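Local coordinates for protein putative hydroxymethylglutaryl-CoA synthase (Streptococcus mutans, PDB 3SQZ) that binds coenzyme A in a thiolase-type fold and probably acts as a hydroxymethylglutaryl-CoA synthase, an acyltransferase, at residues V86-L97 and Y125-Q133; K176-Q187 and N380-E388. All coordinates share one frame; numbering follows the deposited sequence. Where two conformers were deposited one is given.

Interaction 1: V86-L97 and Y125-Q133; sequences VTLAAGSANEIL and YVHSLLGIQ
Leu130 packs its forked end onto Ala93. Leu130 CD1 presses on Ala93 CB at 3.3 Å, tighter than ordinary van der Waals contact, and also meets Leu97 CD1 at 3.8 Å, the two leucine side chains crossing at about a right angle. Leu130 CD2 also skirts Ala93 CB but comes nearest to the backbone, 3.7 Å from Ala90 O. With CG anti to the carbonyl carbon (chi1 -67°), Leu130 carries both methyls to the alanine-rich side of helix 86-94. Alanines suit that side because their single methyls let the second backbone come close: the CA atoms of Ala90 and Val126 are 5.2 Å apart. The axes of the short helical segments approach to 9.3 Å at a crossing angle of -46°. Val126 spreads its two methyls over neighbouring alanines, Val126 CG2 reaching Ala89 CB at 3.8 Å and CG1 resting over Ala90 CA.

Toward Tyr125 the packing changes character. Val86 CG1 meets Tyr125 CB at 3.5 Å and also touches Leu129 CD1, whereas the tyrosine ring meets Val86 CG2 only obliquely. The open side lies at Tyr125 and Leu129, both partly exposed, and at the exposed Asn94, whose CB brushes Leu130 CD2 at 4.3 Å; Val86 itself stays buried beneath Tyr125 and Leu129. Gly131, at positive phi, closes the second helix with a Schellman motif and turns the chain so that Ile132 CD1 can approach Leu97 CD1.

The helix pair lies against the large mixed sheet: Ala89, Ala93 and Leu130 touch strand 166-175, Leu97 and Ile132 reach Ile105 on strand 105-111, and Phe407 of strand 407-413 touches both Ala90 and Leu129.

Interaction 2: K176-Q187 and N380-E388; sequences KYGIGTPGESTQ and NYEKIFFEE. With COA (coenzyme A), chain D.
Hydrogen bonds tie Tyr381 to two residues of the 176-187 loop. Tyr381 OH donates to Glu184 OE1 at 2.6 Å, on the anti lone pair, and accepts from Gln187 NE2 at 2.9 Å, nearly in the amide plane; a phenol suits this place because one oxygen can do both. Gln187 OE1 takes the backbone N of Tyr177 and of Gly178, so both ends of the amide are engaged and its rotation is fixed. Lys176 NZ donates to Phe385 O at 2.7 Å, almost straight on (C=O...N 173°), and a water links NZ to Glu387 O.

Aromatic contacts use the lysine's chain and its charge. The chain bends at chi3 (-65°), laying Lys176 CE over the centre of the Phe385 ring, 3.7 Å from the centroid, in a CH-pi contact with a cation-pi component from NZ. Lys176 CG lies against Phe386 CE2 at 3.6 Å. The Gln187 amide comes to the Phe385 ring's edge.

Apolar packing completes the contact: Ile179 CG1 meets Phe386 CE1 at 3.6 Å and its CD1 rests on Glu382 CG, while the same phenyl ring approaches Gly178 CA.

On the ligand side of the loop, Tyr177 OH donates to coenzyme A O5P at 2.6 Å, and Pro182 O and Thr186 OG1 accept from the pantetheine arm. The loop joins strands 166-175 and 188-198, with helix 378-385 on one side; Arg60 of helix 53-60 salt-bridges both Glu184 and Glu382, and Ile78 of strand 75-78 touches Tyr381 and Phe385.

The two contacts lie 27 Å apart between centres and do not touch, their nearest atoms being about 8 Å apart. Interaction 1 is mostly buried and joins two helices of the N-terminal family region mainly through small and branched aliphatic side chains. Interaction 2 is partly buried and links sequence-distant N-terminal and C-terminal family regions, a loop with a helix, through hydrogen bonds, a cation-pi contact and aromatic packing. Strand 166-175 connects them: interaction 1 packs on it, and the loop of interaction 2 follows it. The polar chemistry lies where that loop, which borders the coenzyme A pocket, meets the helix, whereas interaction 1 lies away from the annotated sites.

Interaction 1: V86-L97 and Y125-Q133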
loop_
_atom_site.group_PDB
_atom_site.type_symbol
_atom_site.label_atom_id
_atom_site.label_comp_id
_atom_site.label_asym_id
_atom_site.label_seq_id
_atom_site.Cartn_x
_atom_site.Cartn_y
_atom_site.Cartn_z
ATOM N N VAL A 86 0.945 -1.054 13.076
ATOM C CA VAL A 86 1.920 -2.032 13.541
ATOM C C VAL A 86 1.439 -3.458 13.339
ATOM O O VAL A 86 2.178 -4.310 12.835
ATOM C CB VAL A 86 2.252 -1.798 15.030
ATOM C CG1 VAL A 86 3.015 -2.971 15.618
ATOM C CG2 VAL A 86 3.037 -0.511 15.192
ATOM N N THR A 87 0.205 -3.734 13.744
ATOM C CA THR A 87 -0.292 -5.101 13.650
ATOM C C THR A 87 -0.499 -5.528 12.203
ATOM O O THR A 87 -0.202 -6.665 11.847
ATOM C CB THR A 87 -1.563 -5.301 14.475
ATOM O OG1 THR A 87 -2.564 -4.394 14.020
ATOM C CG2 THR A 87 -1.282 -5.026 15.941
ATOM N N LEU A 88 -1.000 -4.622 11.367
ATOM C CA LEU A 88 -1.143 -4.938 9.949
ATOM C C LEU A 88 0.230 -5.175 9.321
ATOM O O LEU A 88 0.403 -6.117 8.539
ATOM C CB LEU A 88 -1.907 -3.837 9.213
ATOM C CG LEU A 88 -3.383 -3.694 9.596
ATOM C CD1 LEU A 88 -3.952 -2.433 8.980
ATOM C CD2 LEU A 88 -4.196 -4.924 9.193
ATOM N N ALA A 89 1.205 -4.332 9.665
ATOM C CA ALA A 89 2.553 -4.477 9.118
ATOM C C ALA A 89 3.156 -5.823 9.531
ATOM O O ALA A 89 3.688 -6.565 8.695
ATOM C CB ALA A 89 3.440 -3.329 9.560
ATOM N N ALA A 90 3.044 -6.166 10.812
ATOM C CA ALA A 90 3.584 -7.430 11.292
ATOM C C ALA A 90 2.871 -8.609 10.635
ATOM O O ALA A 90 3.504 -9.602 10.290
ATOM C CB ALA A 90 3.487 -7.510 12.809
ATOM N N GLY A 91 1.551 -8.514 10.470
ATOM C CA GLY A 91 0.800 -9.558 9.794
ATOM C C GLY A 91 1.275 -9.764 8.367
ATOM O O GLY A 91 1.438 -10.898 7.911
ATOM N N SER A 92 1.513 -8.671 7.647
ATOM C CA SER A 92 1.913 -8.801 6.249
ATOM C C SER A 92 3.287 -9.462 6.133
ATOM O O SER A 92 3.524 -10.252 5.227
ATOM C CB SER A 92 1.846 -7.450 5.517
ATOM O OG SER A 92 2.802 -6.508 5.982
ATOM N N ALA A 93 4.185 -9.159 7.063
ATOM C CA ALA A 93 5.494 -9.793 7.065
ATOM C C ALA A 93 5.398 -11.267 7.478
ATOM O O ALA A 93 6.113 -12.125 6.959
ATOM C CB ALA A 93 6.428 -9.047 7.988
ATOM N N ASN A 94 4.510 -11.556 8.421
ATOM C CA ASN A 94 4.328 -12.921 8.889
ATOM C C ASN A 94 3.883 -13.845 7.755
ATOM O O ASN A 94 4.152 -15.041 7.786
ATOM C CB ASN A 94 3.311 -12.921 10.026
ATOM C CG ASN A 94 3.180 -14.262 10.695
ATOM O OD1 ASN A 94 4.133 -14.790 11.264
ATOM N ND2 ASN A 94 1.985 -14.814 10.648
ATOM N N GLU A 95 3.220 -13.273 6.748
ATOM C CA GLU A 95 2.788 -14.015 5.569
ATOM C C GLU A 95 3.959 -14.610 4.786
ATOM O O GLU A 95 3.790 -15.629 4.115
ATOM C CB GLU A 95 1.984 -13.102 4.630
ATOM C CG GLU A 95 0.614 -12.672 5.130
ATOM C CD GLU A 95 -0.465 -13.717 4.872
ATOM O OE1 GLU A 95 -0.630 -14.147 3.711
ATOM O OE2 GLU A 95 -1.165 -14.094 5.828
ATOM N N ILE A 96 5.128 -13.968 4.837
ATOM C CA ILE A 96 6.211 -14.319 3.920
ATOM C C ILE A 96 7.555 -14.700 4.546
ATOM O O ILE A 96 8.367 -15.332 3.886
ATOM C CB ILE A 96 6.461 -13.198 2.875
ATOM C CG1 ILE A 96 6.719 -11.851 3.562
ATOM C CG2 ILE A 96 5.287 -13.110 1.909
ATOM C CD1 ILE A 96 7.344 -10.797 2.653
ATOM N N LEU A 97 7.813 -14.324 5.795
ATOM C CA LEU A 97 9.169 -14.510 6.327
ATOM C C LEU A 97 9.447 -15.916 6.826
ATOM O O LEU A 97 8.634 -16.515 7.521
ATOM C CB LEU A 97 9.469 -13.539 7.461
ATOM C CG LEU A 97 9.477 -12.058 7.091
ATOM C CD1 LEU A 97 9.954 -11.233 8.273
ATOM C CD2 LEU A 97 10.302 -11.771 5.836
ATOM N N TYR A 125 8.551 -2.173 16.569
ATOM C CA TYR A 125 7.596 -3.191 16.992
ATOM C C TYR A 125 7.536 -4.353 16.019
ATOM O O TYR A 125 7.410 -5.504 16.426
ATOM C CB TYR A 125 6.195 -2.605 17.140
ATOM C CG TYR A 125 6.053 -1.589 18.243
ATOM C CD1 TYR A 125 6.080 -1.977 19.577
ATOM C CD2 TYR A 125 5.871 -0.247 17.952
ATOM C CE1 TYR A 125 5.928 -1.052 20.592
ATOM C CE2 TYR A 125 5.717 0.680 18.956
ATOM C CZ TYR A 125 5.746 0.276 20.272
ATOM O OH TYR A 125 5.587 1.219 21.256
ATOM N N VAL A 126 7.600 -4.054 14.730
ATOM C CA VAL A 126 7.563 -5.117 13.737
ATOM C C VAL A 126 8.797 -6.013 13.879
ATOM O O VAL A 126 8.700 -7.241 13.857
ATOM C CB VAL A 126 7.428 -4.554 12.314
ATOM C CG1 VAL A 126 7.399 -5.679 11.294
ATOM C CG2 VAL A 126 6.169 -3.695 12.198
ATOM N N HIS A 127 9.955 -5.384 14.040
ATOM C CA HIS A 127 11.198 -6.103 14.272
ATOM C C HIS A 127 11.061 -7.089 15.443
ATOM O O HIS A 127 11.452 -8.252 15.352
ATOM C CB HIS A 127 12.330 -5.105 14.529
ATOM C CG HIS A 127 13.638 -5.753 14.835
ATOM N ND1 HIS A 127 13.980 -6.163 16.105
ATOM C CD2 HIS A 127 14.677 -6.087 14.036
ATOM C CE1 HIS A 127 15.174 -6.725 16.075
ATOM N NE2 HIS A 127 15.619 -6.696 14.830
ATOM N N SER A 128 10.478 -6.622 16.540
ATOM C CA SER A 128 10.293 -7.412 17.746
ATOM C C SER A 128 9.272 -8.538 17.557
ATOM O O SER A 128 9.512 -9.694 17.890
ATOM C CB SER A 128 9.824 -6.472 18.857
ATOM O OG SER A 128 9.612 -7.162 20.067
ATOM N N LEU A 129 8.101 -8.171 17.044
ATOM C CA LEU A 129 7.008 -9.128 16.891
ATOM C C LEU A 129 7.388 -10.280 15.967
ATOM O O LEU A 129 6.927 -11.404 16.155
ATOM C CB LEU A 129 5.742 -8.442 16.376
ATOM C CG LEU A 129 5.024 -7.530 17.371
ATOM C CD1 LEU A 129 4.018 -6.641 16.658
ATOM C CD2 LEU A 129 4.361 -8.320 18.503
ATOM N N LEU A 130 8.220 -9.999 14.968
ATOM C CA LEU A 130 8.630 -11.008 13.997
ATOM C C LEU A 130 9.858 -11.799 14.421
ATOM O O LEU A 130 10.223 -12.760 13.761
ATOM C CB LEU A 130 8.898 -10.369 12.637
ATOM C CG LEU A 130 7.690 -9.795 11.907
ATOM C CD1 LEU A 130 8.156 -8.911 10.759
ATOM C CD2 LEU A 130 6.787 -10.917 11.430
ATOM N N GLY A 131 10.520 -11.382 15.496
ATOM C CA GLY A 131 11.687 -12.113 15.954
ATOM C C GLY A 131 12.876 -12.000 15.012
ATOM O O GLY A 131 13.654 -12.942 14.863
ATOM N N ILE A 132 13.024 -10.845 14.375
ATOM C CA ILE A 132 14.174 -10.609 13.510
ATOM C C ILE A 132 15.454 -10.465 14.344
ATOM O O ILE A 132 15.416 -9.999 15.486
ATOM C CB ILE A 132 13.902 -9.396 12.592
ATOM C CG1 ILE A 132 12.781 -9.775 11.609
ATOM C CG2 ILE A 132 15.155 -8.960 11.852
ATOM C CD1 ILE A 132 12.175 -8.612 10.870
ATOM N N GLN A 133 16.580 -10.893 13.784
ATOM C CA GLN A 133 17.853 -10.840 14.495
ATOM C C GLN A 133 18.164 -9.400 14.938
ATOM O O GLN A 133 17.767 -8.442 14.276
ATOM C CB GLN A 133 18.965 -11.444 13.628
ATOM C CG GLN A 133 19.251 -10.702 12.334
ATOM C CD GLN A 133 20.248 -9.575 12.528
ATOM O OE1 GLN A 133 21.043 -9.582 13.473
ATOM N NE2 GLN A 133 20.210 -8.601 11.641
#

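Interaction 2: K176-Q187 and N380-E388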
loop_
_atom_site.group_PDB
_atom_site.type_symbol
_atom_site.label_atom_id
_atom_site.label_comp_id
_atom_site.label_asym_id
_atom_site.label_seq_id
_atom_site.Cartn_x
_atom_site.Cartn_y
_atom_site.Cartn_z
ATOM N N LYS A 176 -8.479 6.988 6.765
ATOM C CA LYS A 176 -9.604 7.356 7.608
ATOM C C LYS A 176 -9.878 8.837 7.372
ATOM O O LYS A 176 -9.031 9.682 7.691
ATOM C CB LYS A 176 -9.225 7.066 9.066
ATOM C CG LYS A 176 -10.299 7.332 10.091
ATOM C CD LYS A 176 -9.881 6.868 11.487
ATOM C CE LYS A 176 -9.706 5.355 11.539
ATOM N NZ LYS A 176 -9.329 4.869 12.900
ATOM N N TYR A 177 -11.045 9.156 6.811
ATOM C CA TYR A 177 -11.335 10.516 6.367
ATOM C C TYR A 177 -12.418 11.205 7.184
ATOM O O TYR A 177 -12.430 12.430 7.275
ATOM C CB TYR A 177 -11.744 10.542 4.900
ATOM C CG TYR A 177 -10.641 10.309 3.896
ATOM C CD1 TYR A 177 -10.089 11.367 3.181
ATOM C CD2 TYR A 177 -10.185 9.031 3.626
ATOM C CE1 TYR A 177 -9.114 11.146 2.228
ATOM C CE2 TYR A 177 -9.206 8.801 2.688
ATOM C CZ TYR A 177 -8.675 9.857 1.986
ATOM O OH TYR A 177 -7.706 9.602 1.038
ATOM N N GLY A 178 -13.348 10.428 7.738
ATOM C CA GLY A 178 -14.395 10.980 8.576
ATOM C C GLY A 178 -15.800 10.794 8.030
ATOM O O GLY A 178 -16.040 10.807 6.818
ATOM N N ILE A 179 -16.741 10.622 8.946
ATOM C CA ILE A 179 -18.142 10.482 8.585
ATOM C C ILE A 179 -18.648 11.716 7.843
ATOM O O ILE A 179 -18.465 12.844 8.303
ATOM C CB ILE A 179 -18.999 10.262 9.842
ATOM C CG1 ILE A 179 -18.599 8.950 10.517
ATOM C CG2 ILE A 179 -20.486 10.283 9.492
ATOM C CD1 ILE A 179 -19.196 8.748 11.886
ATOM N N GLY A 180 -19.296 11.502 6.700
ATOM C CA GLY A 180 -19.930 12.588 5.977
ATOM C C GLY A 180 -18.989 13.388 5.094
ATOM O O GLY A 180 -19.423 14.314 4.418
ATOM N N THR A 181 -17.705 13.036 5.085
ATOM C CA THR A 181 -16.733 13.758 4.267
ATOM C C THR A 181 -16.675 13.176 2.862
ATOM O O THR A 181 -17.034 12.019 2.649
ATOM C CB THR A 181 -15.314 13.685 4.862
ATOM O OG1 THR A 181 -14.839 12.335 4.812
ATOM C CG2 THR A 181 -15.296 14.184 6.304
ATOM N N PRO A 182 -16.205 13.971 1.892
ATOM C CA PRO A 182 -16.063 13.403 0.549
ATOM C C PRO A 182 -15.149 12.174 0.549
ATOM O O PRO A 182 -15.407 11.227 -0.188
ATOM C CB PRO A 182 -15.449 14.557 -0.249
ATOM C CG PRO A 182 -15.940 15.785 0.448
ATOM C CD PRO A 182 -15.941 15.420 1.910
ATOM N N GLY A 183 -14.110 12.180 1.377
ATOM C CA GLY A 183 -13.171 11.076 1.414
ATOM C C GLY A 183 -13.655 9.824 2.121
ATOM O O GLY A 183 -12.955 8.819 2.120
ATOM N N GLU A 184 -14.844 9.866 2.719
ATOM C CA GLU A 184 -15.338 8.696 3.431
ATOM C C GLU A 184 -15.395 7.476 2.519
ATOM O O GLU A 184 -15.164 6.338 2.953
ATOM C CB GLU A 184 -16.720 8.972 4.024
ATOM C CG GLU A 184 -17.134 7.907 5.008
ATOM C CD GLU A 184 -18.488 8.155 5.653
ATOM O OE1 GLU A 184 -18.782 7.467 6.648
ATOM O OE2 GLU A 184 -19.262 9.021 5.182
ATOM N N SER A 185 -15.704 7.720 1.251
ATOM C CA SER A 185 -15.808 6.649 0.279
ATOM C C SER A 185 -14.455 6.123 -0.201
ATOM O O SER A 185 -14.420 5.129 -0.921
ATOM C CB SER A 185 -16.620 7.119 -0.920
ATOM O OG SER A 185 -16.009 8.258 -1.482
ATOM N N THR A 186 -13.361 6.794 0.169
ATOM C CA THR A 186 -12.017 6.352 -0.208
ATOM C C THR A 186 -11.184 5.997 1.020
ATOM O O THR A 186 -9.971 6.265 1.084
ATOM C CB THR A 186 -11.288 7.374 -1.115
ATOM O OG1 THR A 186 -11.168 8.639 -0.453
ATOM C CG2 THR A 186 -12.060 7.558 -2.406
ATOM N N GLN A 187 -11.847 5.353 1.976
ATOM C CA GLN A 187 -11.197 4.805 3.161
ATOM C C GLN A 187 -10.666 3.398 2.871
ATOM O O GLN A 187 -10.854 2.874 1.768
ATOM C CB GLN A 187 -12.174 4.853 4.340
ATOM C CG GLN A 187 -12.397 6.297 4.779
ATOM C CD GLN A 187 -13.408 6.505 5.888
ATOM O OE1 GLN A 187 -13.238 7.406 6.709
ATOM N NE2 GLN A 187 -14.483 5.719 5.899
ATOM N N ASN A 380 -22.397 0.172 12.752
ATOM C CA ASN A 380 -21.271 -0.473 13.421
ATOM C C ASN A 380 -19.923 -0.045 12.873
ATOM O O ASN A 380 -18.955 0.070 13.632
ATOM C CB ASN A 380 -21.413 -1.992 13.406
ATOM C CG ASN A 380 -22.436 -2.477 14.406
ATOM O OD1 ASN A 380 -22.616 -1.866 15.462
ATOM N ND2 ASN A 380 -23.115 -3.569 14.085
ATOM N N TYR A 381 -19.854 0.213 11.568
ATOM C CA TYR A 381 -18.632 0.758 10.985
ATOM C C TYR A 381 -18.293 2.113 11.615
ATOM O O TYR A 381 -17.137 2.383 11.941
ATOM C CB TYR A 381 -18.740 0.852 9.451
ATOM C CG TYR A 381 -18.253 2.168 8.881
ATOM C CD1 TYR A 381 -16.895 2.420 8.717
ATOM C CD2 TYR A 381 -19.151 3.165 8.529
ATOM C CE1 TYR A 381 -16.453 3.635 8.220
ATOM C CE2 TYR A 381 -18.720 4.377 8.034
ATOM C CZ TYR A 381 -17.369 4.607 7.876
ATOM O OH TYR A 381 -16.927 5.818 7.394
ATOM N N GLU A 382 -19.301 2.956 11.816
ATOM C CA GLU A 382 -19.062 4.269 12.410
ATOM C C GLU A 382 -18.487 4.141 13.811
ATOM O O GLU A 382 -17.557 4.858 14.193
ATOM C CB GLU A 382 -20.347 5.090 12.449
ATOM C CG GLU A 382 -20.786 5.586 11.093
ATOM C CD GLU A 382 -22.132 6.272 11.123
ATOM O OE1 GLU A 382 -22.822 6.203 12.160
ATOM O OE2 GLU A 382 -22.503 6.875 10.106
ATOM N N LYS A 383 -19.039 3.221 14.585
ATOM C CA LYS A 383 -18.598 3.028 15.955
ATOM C C LYS A 383 -17.198 2.425 16.010
ATOM O O LYS A 383 -16.361 2.853 16.806
ATOM C CB LYS A 383 -19.585 2.138 16.710
ATOM C CG LYS A 383 -20.907 2.819 17.024
ATOM N N ILE A 384 -16.949 1.429 15.172
ATOM C CA ILE A 384 -15.693 0.702 15.224
ATOM C C ILE A 384 -14.540 1.491 14.597
ATOM O O ILE A 384 -13.460 1.609 15.182
ATOM C CB ILE A 384 -15.851 -0.681 14.557
ATOM C CG1 ILE A 384 -16.752 -1.569 15.424
ATOM C CG2 ILE A 384 -14.506 -1.340 14.337
ATOM C CD1 ILE A 384 -17.173 -2.866 14.763
ATOM N N PHE A 385 -14.752 2.041 13.408
ATOM C CA PHE A 385 -13.640 2.658 12.693
ATOM C C PHE A 385 -13.147 3.920 13.387
ATOM O O PHE A 385 -11.957 4.230 13.337
ATOM C CB PHE A 385 -14.052 2.977 11.256
ATOM C CG PHE A 385 -12.899 3.144 10.284
ATOM C CD1 PHE A 385 -11.824 2.255 10.272
ATOM C CD2 PHE A 385 -12.926 4.158 9.336
ATOM C CE1 PHE A 385 -10.801 2.391 9.338
ATOM C CE2 PHE A 385 -11.913 4.286 8.410
ATOM C CZ PHE A 385 -10.848 3.406 8.416
ATOM N N PHE A 386 -14.055 4.640 14.039
ATOM C CA PHE A 386 -13.717 5.932 14.624
ATOM C C PHE A 386 -13.523 5.889 16.132
ATOM O O PHE A 386 -13.331 6.920 16.773
ATOM C CB PHE A 386 -14.722 7.001 14.191
ATOM C CG PHE A 386 -14.748 7.200 12.708
ATOM C CD1 PHE A 386 -15.741 6.617 11.935
ATOM C CD2 PHE A 386 -13.738 7.908 12.075
ATOM C CE1 PHE A 386 -15.750 6.772 10.556
ATOM C CE2 PHE A 386 -13.745 8.062 10.700
ATOM C CZ PHE A 386 -14.750 7.489 9.940
ATOM N N GLU A 387 -13.536 4.686 16.693
ATOM C CA GLU A 387 -13.235 4.533 18.109
ATOM C C GLU A 387 -11.848 5.099 18.412
ATOM O O GLU A 387 -10.917 4.930 17.624
ATOM C CB GLU A 387 -13.295 3.056 18.505
ATOM C CG GLU A 387 -13.086 2.844 19.990
ATOM C CD GLU A 387 -13.165 1.397 20.421
ATOM O OE1 GLU A 387 -13.638 0.547 19.634
ATOM O OE2 GLU A 387 -12.747 1.112 21.564
ATOM N N GLU A 388 -11.721 5.789 19.543
ATOM C CA GLU A 388 -10.426 6.267 20.014
ATOM C C GLU A 388 -10.181 5.730 21.419
ATOM O O GLU A 388 -11.127 5.414 22.143
ATOM C CB GLU A 388 -10.352 7.800 19.973
ATOM C CG GLU A 388 -10.465 8.357 18.552
ATOM C CD GLU A 388 -10.223 9.856 18.455
ATOM O OE1 GLU A 388 -11.109 10.565 17.931
ATOM O OE2 GLU A 388 -9.139 10.321 18.870
HETATM N N1A COA D . -22.918 7.525 -11.748
HETATM C C2A COA D . -21.637 7.404 -12.155
HETATM N N3A COA D . -20.672 8.271 -11.673
HETATM C C4A COA D . -21.024 9.242 -10.787
HETATM C C5A COA D . -22.346 9.375 -10.363
HETATM C C6A COA D . -23.282 8.532 -10.831
HETATM N N6A COA D . -24.644 8.651 -10.399
HETATM N N7A COA D . -22.416 10.422 -9.480
HETATM C C8A COA D . -21.192 10.941 -9.348
HETATM N N9A COA D . -20.332 10.196 -10.194
HETATM C C1B COA D . -18.883 10.322 -10.259
HETATM C C2B COA D . -18.109 11.325 -11.159
HETATM O O2B COA D . -18.530 11.991 -12.262
HETATM C C3B COA D . -16.674 10.951 -10.836
HETATM O O3B COA D . -15.754 10.447 -11.722
HETATM P P3B COA D . -15.048 11.328 -12.776
HETATM O O7A COA D . -13.936 12.182 -12.062
HETATM O O8A COA D . -14.407 10.303 -13.765
HETATM O O9A COA D . -16.055 12.210 -13.467
HETATM C C4B COA D . -16.777 10.558 -9.412
HETATM O O4B COA D . -17.890 9.641 -9.437
HETATM C C5B COA D . -16.407 11.413 -8.248
HETATM O O5B COA D . -17.376 12.427 -8.240
HETATM P P1A COA D . -17.308 13.576 -7.154
HETATM O O1A COA D . -15.908 14.307 -7.226
HETATM O O2A COA D . -18.447 14.552 -7.373
HETATM O O3A COA D . -17.450 12.844 -5.747
HETATM P P2A COA D . -17.031 13.480 -4.353
HETATM O O4A COA D . -17.280 15.034 -4.342
HETATM O O5A COA D . -17.826 12.820 -3.250
HETATM O O6A COA D . -15.472 13.215 -4.114
HETATM C CBP COA D . -13.349 12.039 -4.233
HETATM C CCP COA D . -14.796 12.109 -4.652
HETATM C CDP COA D . -12.639 13.248 -4.741
HETATM C CEP COA D . -12.693 10.804 -4.801
HETATM C CAP COA D . -13.318 11.992 -2.731
HETATM O OAP COA D . -13.729 10.778 -2.246
HETATM C C9P COA D . -11.972 12.385 -2.155
HETATM O O9P COA D . -11.584 13.548 -2.110
HETATM N N8P COA D . -11.173 11.279 -1.598
HETATM C C7P COA D . -9.802 11.481 -1.170
HETATM C C6P COA D . -8.826 11.676 -2.311
HETATM C C5P COA D . -7.368 11.742 -1.855
HETATM O O5P COA D . -7.018 11.263 -0.801
HETATM N N4P COA D . -6.393 12.308 -2.748
HETATM C C3P COA D . -4.969 12.289 -2.382
HETATM C C2P COA D . -4.082 11.378 -3.184
HETATM S S1P COA D . -4.270 11.451 -4.936
HETATM O O HOH W 1 -10.180 6.539 15.212
#